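Local coordinates for protein flavodoxin (PDB 6GAQ) that binds flavin mononucleotide as its redox cofactor and probably serves as a low-potential electron donor to several redox enzymes, at residues Leu12-Ser17 with Glu46-Glu51; Ile25-Lys30 with Val40-Met45; Leu61-Tyr64 with Glu70-Phe73; Asp77-Leu82 with Val109-Glu114. All blocks are in the same frame, centred on the assembly; numbering follows the deposited sequence.

Contact 1: residues Leu12-Ser17 with Glu46-Glu51; sequences LIAYAS and EGMDAE. With FMN (flavin mononucleotide), chain C.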
# COMPACT_ATOMS: atom_id res chain seq x y z
N LEU A 12 -1.21 -8.48 -4.68
CA LEU A 12 -0.94 -7.35 -5.56
C LEU A 12 -0.43 -6.17 -4.75
O LEU A 12 -0.98 -5.85 -3.69
CB LEU A 12 -2.20 -6.94 -6.34
CG LEU A 12 -2.31 -5.48 -6.77
CD1 LEU A 12 -1.39 -5.18 -7.94
CD2 LEU A 12 -3.75 -5.13 -7.12
N ILE A 13 0.62 -5.52 -5.25
CA ILE A 13 1.18 -4.33 -4.64
C ILE A 13 0.99 -3.19 -5.64
O ILE A 13 1.73 -3.08 -6.62
CB ILE A 13 2.66 -4.50 -4.27
CG1 ILE A 13 2.83 -5.67 -3.30
CG2 ILE A 13 3.21 -3.22 -3.66
CD1 ILE A 13 4.28 -6.01 -3.01
N ALA A 14 -0.00 -2.34 -5.39
CA ALA A 14 -0.26 -1.16 -6.20
C ALA A 14 0.24 0.07 -5.44
O ALA A 14 -0.21 0.33 -4.32
CB ALA A 14 -1.75 -1.03 -6.53
N TYR A 15 1.16 0.81 -6.05
CA TYR A 15 1.81 1.92 -5.37
C TYR A 15 1.77 3.18 -6.22
O TYR A 15 1.77 3.12 -7.45
CB TYR A 15 3.27 1.58 -5.01
CG TYR A 15 4.21 1.51 -6.20
CD1 TYR A 15 4.93 2.62 -6.61
CD2 TYR A 15 4.37 0.32 -6.91
CE1 TYR A 15 5.78 2.56 -7.70
CE2 TYR A 15 5.23 0.25 -7.99
CZ TYR A 15 5.93 1.37 -8.38
OH TYR A 15 6.78 1.30 -9.46
N ALA A 16 1.73 4.32 -5.54
CA ALA A 16 1.84 5.64 -6.16
C ALA A 16 3.13 6.27 -5.65
O ALA A 16 3.25 6.55 -4.45
CB ALA A 16 0.63 6.51 -5.84
N SER A 17 4.08 6.50 -6.55
CA SER A 17 5.36 7.07 -6.18
C SER A 17 5.77 8.12 -7.20
O SER A 17 5.63 7.91 -8.41
CB SER A 17 6.45 6.00 -6.07
OG SER A 17 7.69 6.57 -5.70
N GLU A 46 -1.70 4.54 -10.81
CA GLU A 46 -2.19 5.50 -11.78
C GLU A 46 -2.61 4.77 -13.06
O GLU A 46 -1.97 3.81 -13.49
CB GLU A 46 -1.13 6.55 -12.08
CG GLU A 46 -1.38 7.40 -13.33
CD GLU A 46 -0.92 6.72 -14.60
OE1 GLU A 46 -0.01 5.87 -14.54
OE2 GLU A 46 -1.50 7.02 -15.66
N GLY A 47 -3.70 5.25 -13.66
CA GLY A 47 -4.18 4.68 -14.91
C GLY A 47 -4.63 3.24 -14.78
O GLY A 47 -4.90 2.56 -15.77
N MET A 48 -4.70 2.78 -13.53
CA MET A 48 -5.02 1.39 -13.21
C MET A 48 -6.50 1.31 -12.85
O MET A 48 -6.93 1.89 -11.85
CB MET A 48 -4.14 0.90 -12.06
CG MET A 48 -4.52 -0.46 -11.50
SD MET A 48 -3.51 -0.89 -10.08
CE MET A 48 -4.04 -2.57 -9.77
N ASP A 49 -7.27 0.59 -13.66
CA ASP A 49 -8.67 0.38 -13.36
C ASP A 49 -8.80 -0.48 -12.11
O ASP A 49 -8.24 -1.57 -12.03
CB ASP A 49 -9.37 -0.29 -14.55
CG ASP A 49 -9.12 0.44 -15.85
OD1 ASP A 49 -9.91 1.36 -16.17
OD2 ASP A 49 -8.14 0.10 -16.55
N ALA A 50 -9.54 0.03 -11.12
CA ALA A 50 -9.63 -0.62 -9.82
C ALA A 50 -10.31 -1.98 -9.87
O ALA A 50 -10.31 -2.69 -8.85
CB ALA A 50 -10.36 0.29 -8.83
N GLU A 51 -10.89 -2.37 -11.01
CA GLU A 51 -11.51 -3.68 -11.13
C GLU A 51 -10.50 -4.81 -11.00
O GLU A 51 -10.87 -5.93 -10.65
CB GLU A 51 -12.24 -3.80 -12.47
CG GLU A 51 -13.60 -3.14 -12.51
CD GLU A 51 -14.73 -4.13 -12.33
OE1 GLU A 51 -15.87 -3.70 -12.03
OE2 GLU A 51 -14.49 -5.35 -12.49
N1 FMN C . 4.38 14.12 3.79
C2 FMN C . 3.42 13.86 4.74
O2 FMN C . 3.55 12.90 5.51
N3 FMN C . 2.30 14.66 4.84
C4 FMN C . 2.14 15.73 3.98
O4 FMN C . 1.14 16.45 4.07
C4A FMN C . 3.11 16.00 3.02
N5 FMN C . 2.95 17.07 2.17
C5A FMN C . 3.91 17.33 1.22
C6 FMN C . 3.75 18.41 0.36
C7 FMN C . 4.71 18.69 -0.61
C7M FMN C . 4.53 19.85 -1.53
C8 FMN C . 5.84 17.88 -0.71
C8M FMN C . 6.88 18.17 -1.74
C9 FMN C . 6.00 16.80 0.15
C9A FMN C . 5.04 16.52 1.12
N10 FMN C . 5.19 15.44 1.97
C10 FMN C . 4.23 15.19 2.93
C1' FMN C . 6.41 14.57 1.88
C2' FMN C . 6.30 13.40 0.92
O2' FMN C . 5.21 12.57 1.27
C3' FMN C . 7.61 12.61 0.99
O3' FMN C . 8.63 13.33 0.34
C4' FMN C . 7.52 11.20 0.40
O4' FMN C . 8.59 10.43 0.90
C5' FMN C . 7.57 11.19 -1.12
O5' FMN C . 7.44 9.85 -1.55
P FMN C . 7.73 9.40 -3.07
O1P FMN C . 9.22 9.34 -3.28
O2P FMN C . 7.13 8.04 -3.32
O3P FMN C . 7.12 10.41 -4.03

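Contact 2: residues Ile25-Lys30 with Val40-Met45; sequences IADLIK and VVLQEM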
# COMPACT_ATOMS: atom_id res chain seq x y z
N ILE A 25 9.87 1.21 -1.09
CA ILE A 25 9.16 0.42 -0.09
C ILE A 25 8.42 -0.73 -0.75
O ILE A 25 8.41 -1.86 -0.25
CB ILE A 25 8.20 1.31 0.72
CG1 ILE A 25 8.96 2.47 1.36
CG2 ILE A 25 7.48 0.49 1.77
CD1 ILE A 25 8.05 3.54 1.91
N ALA A 26 7.80 -0.47 -1.90
CA ALA A 26 7.08 -1.52 -2.62
C ALA A 26 8.02 -2.63 -3.06
O ALA A 26 7.65 -3.81 -3.04
CB ALA A 26 6.35 -0.93 -3.82
N ASP A 27 9.25 -2.27 -3.45
CA ASP A 27 10.22 -3.28 -3.87
C ASP A 27 10.63 -4.17 -2.70
O ASP A 27 10.77 -5.39 -2.86
CB ASP A 27 11.44 -2.61 -4.49
CG ASP A 27 11.13 -1.94 -5.81
OD1 ASP A 27 10.15 -2.36 -6.48
OD2 ASP A 27 11.85 -0.99 -6.19
N LEU A 28 10.84 -3.57 -1.52
CA LEU A 28 11.23 -4.36 -0.36
C LEU A 28 10.13 -5.33 0.06
O LEU A 28 10.41 -6.49 0.38
CB LEU A 28 11.60 -3.43 0.80
CG LEU A 28 12.89 -2.61 0.65
CD1 LEU A 28 12.90 -1.46 1.65
CD2 LEU A 28 14.11 -3.49 0.83
N ILE A 29 8.88 -4.87 0.05
CA ILE A 29 7.77 -5.73 0.46
C ILE A 29 7.61 -6.90 -0.50
O ILE A 29 7.35 -8.03 -0.08
CB ILE A 29 6.48 -4.90 0.58
CG1 ILE A 29 6.64 -3.81 1.64
CG2 ILE A 29 5.30 -5.80 0.91
CD1 ILE A 29 5.57 -2.74 1.58
N LYS A 30 7.76 -6.65 -1.80
CA LYS A 30 7.61 -7.72 -2.78
C LYS A 30 8.65 -8.81 -2.58
O LYS A 30 8.34 -10.01 -2.66
CB LYS A 30 7.71 -7.15 -4.20
CG LYS A 30 8.07 -8.19 -5.25
CD LYS A 30 8.03 -7.62 -6.66
CE LYS A 30 8.44 -8.66 -7.68
NZ LYS A 30 7.71 -9.94 -7.47
N VAL A 40 3.43 -12.47 -6.49
CA VAL A 40 3.44 -11.05 -6.12
C VAL A 40 3.58 -10.22 -7.39
O VAL A 40 4.63 -10.24 -8.05
CB VAL A 40 4.57 -10.74 -5.13
CG1 VAL A 40 4.43 -9.33 -4.59
CG2 VAL A 40 4.57 -11.76 -4.00
N VAL A 41 2.53 -9.47 -7.71
CA VAL A 41 2.53 -8.55 -8.84
C VAL A 41 2.74 -7.13 -8.32
O VAL A 41 2.17 -6.74 -7.30
CB VAL A 41 1.21 -8.65 -9.64
CG1 VAL A 41 1.15 -7.59 -10.73
CG2 VAL A 41 1.06 -10.04 -10.24
N LEU A 42 3.58 -6.37 -9.03
CA LEU A 42 3.96 -5.02 -8.62
C LEU A 42 3.52 -4.05 -9.71
O LEU A 42 4.00 -4.12 -10.84
CB LEU A 42 5.47 -4.93 -8.39
CG LEU A 42 6.07 -3.68 -7.77
CD1 LEU A 42 5.89 -3.69 -6.26
CD2 LEU A 42 7.55 -3.58 -8.13
N GLN A 43 2.61 -3.13 -9.37
CA GLN A 43 2.02 -2.23 -10.34
C GLN A 43 1.91 -0.82 -9.77
O GLN A 43 1.82 -0.63 -8.56
CB GLN A 43 0.62 -2.70 -10.78
CG GLN A 43 0.62 -3.89 -11.72
CD GLN A 43 -0.75 -4.13 -12.33
OE1 GLN A 43 -1.71 -3.42 -12.04
NE2 GLN A 43 -0.84 -5.15 -13.19
N GLU A 44 1.93 0.16 -10.67
CA GLU A 44 1.57 1.52 -10.31
C GLU A 44 0.05 1.68 -10.35
O GLU A 44 -0.63 1.07 -11.18
CB GLU A 44 2.23 2.53 -11.25
CG GLU A 44 3.68 2.21 -11.60
CD GLU A 44 4.35 3.34 -12.37
OE1 GLU A 44 3.83 4.47 -12.35
OE2 GLU A 44 5.41 3.09 -12.99
N MET A 45 -0.48 2.49 -9.43
CA MET A 45 -1.92 2.62 -9.30
C MET A 45 -2.52 3.66 -10.24
O MET A 45 -3.74 3.67 -10.44
CB MET A 45 -2.30 2.96 -7.86
CG MET A 45 -1.73 4.26 -7.35
SD MET A 45 -2.50 4.76 -5.79
CE MET A 45 -2.51 3.21 -4.91

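Contact 3: residues Leu61-Tyr64 with Glu70-Phe73; sequences LGSY and ELPF. With FMN (flavin mononucleotide), chain C.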
# COMPACT_ATOMS: atom_id res chain seq x y z
N LEU A 61 -1.86 -1.73 -0.89
CA LEU A 61 -1.78 -0.42 -1.51
C LEU A 61 -0.68 0.40 -0.86
O LEU A 61 -0.33 0.20 0.30
CB LEU A 61 -3.12 0.32 -1.40
CG LEU A 61 -4.36 -0.38 -1.96
CD1 LEU A 61 -5.56 0.54 -1.91
CD2 LEU A 61 -4.11 -0.88 -3.38
N GLY A 62 -0.13 1.33 -1.63
CA GLY A 62 0.91 2.21 -1.14
C GLY A 62 0.90 3.56 -1.81
O GLY A 62 0.72 3.64 -3.03
N SER A 63 1.08 4.63 -1.05
CA SER A 63 1.04 5.96 -1.62
C SER A 63 1.77 6.94 -0.71
O SER A 63 1.74 6.80 0.52
CB SER A 63 -0.40 6.44 -1.84
OG SER A 63 -0.46 7.85 -1.98
N TYR A 64 2.44 7.91 -1.33
CA TYR A 64 2.99 9.02 -0.58
C TYR A 64 1.89 10.05 -0.30
O TYR A 64 0.81 10.02 -0.90
CB TYR A 64 4.15 9.67 -1.34
CG TYR A 64 3.76 10.33 -2.65
CD1 TYR A 64 3.47 9.58 -3.78
CD2 TYR A 64 3.71 11.71 -2.76
CE1 TYR A 64 3.13 10.18 -4.97
CE2 TYR A 64 3.37 12.32 -3.95
CZ TYR A 64 3.08 11.55 -5.05
OH TYR A 64 2.74 12.16 -6.24
N GLU A 70 -3.39 15.51 1.82
CA GLU A 70 -4.23 15.03 0.75
C GLU A 70 -3.50 13.98 -0.07
O GLU A 70 -2.27 13.96 -0.14
CB GLU A 70 -4.67 16.18 -0.16
CG GLU A 70 -5.47 17.27 0.53
CD GLU A 70 -6.07 18.26 -0.45
OE1 GLU A 70 -7.22 18.05 -0.87
OE2 GLU A 70 -5.38 19.24 -0.79
N LEU A 71 -4.28 13.09 -0.69
CA LEU A 71 -3.71 12.15 -1.63
C LEU A 71 -3.10 12.90 -2.81
O LEU A 71 -3.58 13.98 -3.19
CB LEU A 71 -4.78 11.19 -2.14
CG LEU A 71 -5.42 10.23 -1.13
CD1 LEU A 71 -6.38 9.29 -1.83
CD2 LEU A 71 -4.34 9.45 -0.40
N PRO A 72 -2.03 12.38 -3.40
CA PRO A 72 -1.49 12.99 -4.62
C PRO A 72 -2.50 12.91 -5.75
O PRO A 72 -3.42 12.09 -5.74
CB PRO A 72 -0.24 12.16 -4.92
CG PRO A 72 -0.44 10.87 -4.19
CD PRO A 72 -1.24 11.21 -2.97
N PHE A 73 -2.33 13.80 -6.72
CA PHE A 73 -3.24 13.87 -7.87
C PHE A 73 -3.40 12.52 -8.55
O PHE A 73 -4.48 12.23 -9.09
CB PHE A 73 -2.72 14.91 -8.86
CG PHE A 73 -1.22 15.03 -8.88
CD1 PHE A 73 -0.60 16.19 -8.43
CD2 PHE A 73 -0.42 13.99 -9.34
CE1 PHE A 73 0.77 16.31 -8.44
CE2 PHE A 73 0.96 14.11 -9.35
CZ PHE A 73 1.55 15.27 -8.90
N1 FMN C . 4.38 14.12 3.79
C2 FMN C . 3.42 13.86 4.74
O2 FMN C . 3.55 12.90 5.51
N3 FMN C . 2.30 14.66 4.84
C4 FMN C . 2.14 15.73 3.98
O4 FMN C . 1.14 16.45 4.07
C4A FMN C . 3.11 16.00 3.02
N5 FMN C . 2.95 17.07 2.17
C5A FMN C . 3.91 17.33 1.22
C6 FMN C . 3.75 18.41 0.36
C7 FMN C . 4.71 18.69 -0.61
C7M FMN C . 4.53 19.85 -1.53
C8 FMN C . 5.84 17.88 -0.71
C8M FMN C . 6.88 18.17 -1.74
C9 FMN C . 6.00 16.80 0.15
C9A FMN C . 5.04 16.52 1.12
N10 FMN C . 5.19 15.44 1.97
C10 FMN C . 4.23 15.19 2.93
C1' FMN C . 6.41 14.57 1.88
C2' FMN C . 6.30 13.40 0.92
O2' FMN C . 5.21 12.57 1.27
C3' FMN C . 7.61 12.61 0.99
O3' FMN C . 8.63 13.33 0.34
C4' FMN C . 7.52 11.20 0.40
O4' FMN C . 8.59 10.43 0.90
C5' FMN C . 7.57 11.19 -1.12
O5' FMN C . 7.44 9.85 -1.55
P FMN C . 7.73 9.40 -3.07
O1P FMN C . 9.22 9.34 -3.28
O2P FMN C . 7.13 8.04 -3.32
O3P FMN C . 7.12 10.41 -4.03

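Contact 4: residues Asp77-Leu82 with Val109-Glu114; sequences DFHDDL and VTIFEE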
# COMPACT_ATOMS: atom_id res chain seq x y z
N ASP A 77 -7.68 9.69 -8.10
CA ASP A 77 -8.49 9.06 -9.14
C ASP A 77 -8.67 7.57 -8.87
O ASP A 77 -9.78 7.04 -8.95
CB ASP A 77 -7.86 9.30 -10.51
CG ASP A 77 -8.87 9.19 -11.64
OD1 ASP A 77 -10.08 9.37 -11.38
OD2 ASP A 77 -8.46 8.92 -12.79
N PHE A 78 -7.57 6.88 -8.54
CA PHE A 78 -7.66 5.47 -8.19
C PHE A 78 -8.44 5.26 -6.90
O PHE A 78 -9.15 4.25 -6.76
CB PHE A 78 -6.26 4.86 -8.08
CG PHE A 78 -6.25 3.46 -7.54
CD1 PHE A 78 -6.49 2.38 -8.39
CD2 PHE A 78 -6.00 3.21 -6.21
CE1 PHE A 78 -6.48 1.09 -7.90
CE2 PHE A 78 -5.99 1.91 -5.71
CZ PHE A 78 -6.23 0.85 -6.57
N HIS A 79 -8.31 6.18 -5.94
CA HIS A 79 -9.04 6.05 -4.69
C HIS A 79 -10.54 6.23 -4.91
O HIS A 79 -11.35 5.42 -4.44
CB HIS A 79 -8.52 7.07 -3.67
CG HIS A 79 -9.51 7.43 -2.61
ND1 HIS A 79 -10.07 8.69 -2.52
CD2 HIS A 79 -10.05 6.71 -1.60
CE1 HIS A 79 -10.91 8.73 -1.50
NE2 HIS A 79 -10.91 7.54 -0.92
N ASP A 80 -10.93 7.28 -5.64
CA ASP A 80 -12.32 7.42 -6.04
C ASP A 80 -12.77 6.27 -6.93
O ASP A 80 -13.94 5.88 -6.89
CB ASP A 80 -12.54 8.76 -6.75
CG ASP A 80 -12.47 9.95 -5.81
OD1 ASP A 80 -12.40 9.73 -4.58
OD2 ASP A 80 -12.48 11.09 -6.30
N ASP A 81 -11.85 5.72 -7.73
CA ASP A 81 -12.18 4.60 -8.60
C ASP A 81 -12.60 3.36 -7.82
O ASP A 81 -13.33 2.52 -8.36
CB ASP A 81 -10.97 4.26 -9.48
CG ASP A 81 -11.35 3.47 -10.72
OD1 ASP A 81 -12.56 3.28 -10.95
OD2 ASP A 81 -10.44 3.04 -11.45
N LEU A 82 -12.17 3.23 -6.57
CA LEU A 82 -12.53 2.07 -5.76
C LEU A 82 -14.00 2.07 -5.36
O LEU A 82 -14.49 1.05 -4.89
CB LEU A 82 -11.66 2.01 -4.51
CG LEU A 82 -10.19 1.63 -4.71
CD1 LEU A 82 -9.32 2.20 -3.60
CD2 LEU A 82 -10.03 0.12 -4.78
N VAL A 109 -1.91 6.87 4.23
CA VAL A 109 -2.06 5.53 4.77
C VAL A 109 -3.42 5.39 5.44
O VAL A 109 -4.10 4.37 5.29
CB VAL A 109 -0.91 5.22 5.75
CG1 VAL A 109 -1.03 3.80 6.27
CG2 VAL A 109 0.43 5.42 5.06
N THR A 110 -3.84 6.42 6.19
CA THR A 110 -5.16 6.38 6.82
C THR A 110 -6.27 6.45 5.78
O THR A 110 -7.29 5.77 5.91
CB THR A 110 -5.29 7.53 7.82
OG1 THR A 110 -4.14 7.57 8.67
CG2 THR A 110 -6.54 7.37 8.66
N ILE A 111 -6.09 7.27 4.74
CA ILE A 111 -7.13 7.45 3.73
C ILE A 111 -7.42 6.13 3.03
O ILE A 111 -8.58 5.70 2.93
CB ILE A 111 -6.71 8.54 2.72
CG1 ILE A 111 -6.64 9.90 3.41
CG2 ILE A 111 -7.68 8.57 1.55
CD1 ILE A 111 -5.98 10.97 2.57
N PHE A 112 -6.38 5.46 2.54
CA PHE A 112 -6.58 4.20 1.83
C PHE A 112 -7.06 3.10 2.76
O PHE A 112 -7.76 2.18 2.31
CB PHE A 112 -5.29 3.78 1.13
CG PHE A 112 -5.06 4.48 -0.18
CD1 PHE A 112 -5.81 4.15 -1.30
CD2 PHE A 112 -4.10 5.47 -0.30
CE1 PHE A 112 -5.61 4.79 -2.50
CE2 PHE A 112 -3.89 6.11 -1.50
CZ PHE A 112 -4.64 5.78 -2.60
N GLU A 113 -6.71 3.16 4.04
CA GLU A 113 -7.18 2.15 4.98
C GLU A 113 -8.68 2.26 5.20
O GLU A 113 -9.38 1.24 5.27
CB GLU A 113 -6.42 2.27 6.30
CG GLU A 113 -5.27 1.29 6.44
CD GLU A 113 -4.43 1.54 7.67
OE1 GLU A 113 -3.23 1.87 7.52
OE2 GLU A 113 -4.96 1.42 8.79
N GLU A 114 -9.19 3.49 5.33
CA GLU A 114 -10.63 3.67 5.48
C GLU A 114 -11.37 3.24 4.22
O GLU A 114 -12.42 2.59 4.30
CB GLU A 114 -10.95 5.12 5.81
CG GLU A 114 -10.37 5.61 7.13
CD GLU A 114 -10.40 7.12 7.25
OE1 GLU A 114 -10.79 7.79 6.26
OE2 GLU A 114 -10.05 7.64 8.33

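Contact 1: residues Leu12-Ser17 with Glu46-Glu51
In the flavodoxin-like fold, a parallel sheet sandwiched between helices, M48 lays its thioether against L12 and A14 of the first strand, 11-16, from the loop that leaves strand 40-44. The contact is small and fully apolar, and all three touching side chains are buried. M48 is drawn out nearly straight: its CG lies anti to the backbone N (chi1 171°) and the chain stays extended beyond, which carries the thioether in from the loop to the strand. The methyl CE meets L12 tip to tip, 3.7 Å from CD2 and 4.1 Å from CD1 of that leucine, so it touches both branches of the isopropyl group. One atom back, SD of M48 rests 4.0 Å from CB of A14, where the short alanine side chain lets the sulfur come close to the strand. L53 touches both L12 and M48, and L61 of strand 58-63 lies beside A14. The alternate residues I13 and Y15 of the same strand turn instead to helix 21-35 and the edge strand. Beyond its C-terminal end the strand enters the phosphate-binding loop, whose residues S19, N21 and T22 also bond to the flavin mononucleotide. S17 opens this loop, and its OG donates a 2.9 Å hydrogen bond to the phosphate oxygen O2P.

Contact 2: residues Ile25-Lys30 with Val40-Met45
K30 and A26, one helical turn apart on helix 21-35, face V40 and L42 of the edge strand 40-44. The close packing is centred on K30 and L42. CD1 of L42 fits against the helix at A26, 3.7 Å from its CB and equally near that residue's carbonyl oxygen. Further along, the methylene chain of K30 is laid across both strand residues: its CG lies 3.9 Å from CG1 of V40, and its CD 4.1 Å from CB of L42. The K30 chain runs extended until its last torsion, where a bend (chi4 49°) turns the ammonium group to the carbonyl oxygen of V40. NZ donates a 3.1 Å hydrogen bond there, tilted 31° from the carbonyl plane, and keeps D34 as a long, weak ion partner. Toward solvent the contact is looser. At the rim, D27 crosses L42 at about a right angle, with OD1 3.3 Å from CD2, a carboxylate oxygen set beside a methyl, a van der Waals approach rather than a bond. Helix and strand run antiparallel with axes 9.6 Å apart, within the beta-alpha-beta unit formed by strand 11-16, helix 21-35 and strand 40-44; I13 touches K30, V40 and L42, while the neighbouring helix residues I25 and I29 lean on F95 of strand 91-98 and on helix 137-152.

Contact 3: residues Leu61-Tyr64 with Glu70-Phe73
A proline-on-tyrosine contact joins P72 to Y64 just beyond the C-terminal end of strand 58-63, where the chain leaves the sheet, loops past the cofactor and returns to begin helix 73-81. P72 places its CG over one face of the Y64 ring, 3.9 Å from the centroid and only 20° off the normal, a CH-pi contact. The pyrrolidine lies somewhat toward the hydroxyl end, and its CB comes to 3.4 Å from CZ of Y64. CG of Y64 stands between the backbone N and the carbonyl carbon (chi1 65°), which turns the ring across the path of the returning loop. Its opposite face is met by a phosphate oxygen of flavin mononucleotide, O3P, 3.6 Å above the plane, so the tyrosine is layered between cofactor and proline. Nearer the backbone, CB of Y64 approaches O5' of the cofactor to 3.3 Å. This is the FMN-binding loop that follows the third strand of the flavodoxin fold; T65 and G69, lying between the two segments, also bind the cofactor. The hydroxyl of Y64 is hydrogen-bonded to E74 in the first turn of the helix, which fixes the far end of the ring. On the strand side, S63 OG donates a 2.7 Å bond to the carbonyl oxygen of Y64, bridging the turn out of the strand, and lies 3.6 Å from P72 CD. F73 is poorly ordered; Y64 OH lies oblique to its ring, nearest CE2, a loose and uncertain approach, while the F73 ring meets W66 edge-to-face.

Contact 4: residues Asp77-Leu82 with Val109-Glu114
F112 of helix 107-117 carries the aromatic part of this helix-helix contact, bringing CE1 against two neighbours on helix 73-81. It comes near the plane of the F78 ring at its edge, 4.1 Å from CD2, with the two side chains crossing at about a right angle. The same CE1 lies 3.9 Å from CB of H79, so a single corner of the phenyl group meets both residues. F78 reaches this edge with CG anti to the backbone N (chi1 172°). An alkyl group over a ring face adds to it: I111 sets its CG2 branch over one face of the H79 imidazole, toward the rim, 4.2 Å from NE2. No hydrogen bond links the two segments directly, but polar ties run close by. R115, the next residue of helix 107-117, bonds through NE to the carbonyl oxygen of H79, and D81 accepts a bond from the backbone N of A50. L71 touches H79, I111 and F112, and L61 touches both phenylalanines. The segments run nearly parallel, 21° apart, with their axes 11.0 Å from one another, the arrangement of adjacent helices covering one face of the parallel sheet in the flavodoxin-like alpha-beta-alpha sandwich.

How the contacts relate
Along the chain, contact 2 is nested inside the loop closed by contact 1, and contacts 3 and 4 follow in series. Contacts 1, 2 and 3 reach one parallel sheet, ordered 40-44, 11-16, 58-63, 91-98 and 122-131; backbone hydrogen bonds join contact 1 to contact 2 on one flank and to contact 3 on the other. Contacts 2 and 4, with centres about 17 Å apart, lie on opposite sides of the chain's centre, whereas contacts 3 and 4, with centres about 8 Å apart, share packing on F112. Contacts 1 and 3 touch the cofactor at the C-terminal ends of strands 11-16 and 58-63, while contact 4 joins two helices on the sheet face away from helix 21-35.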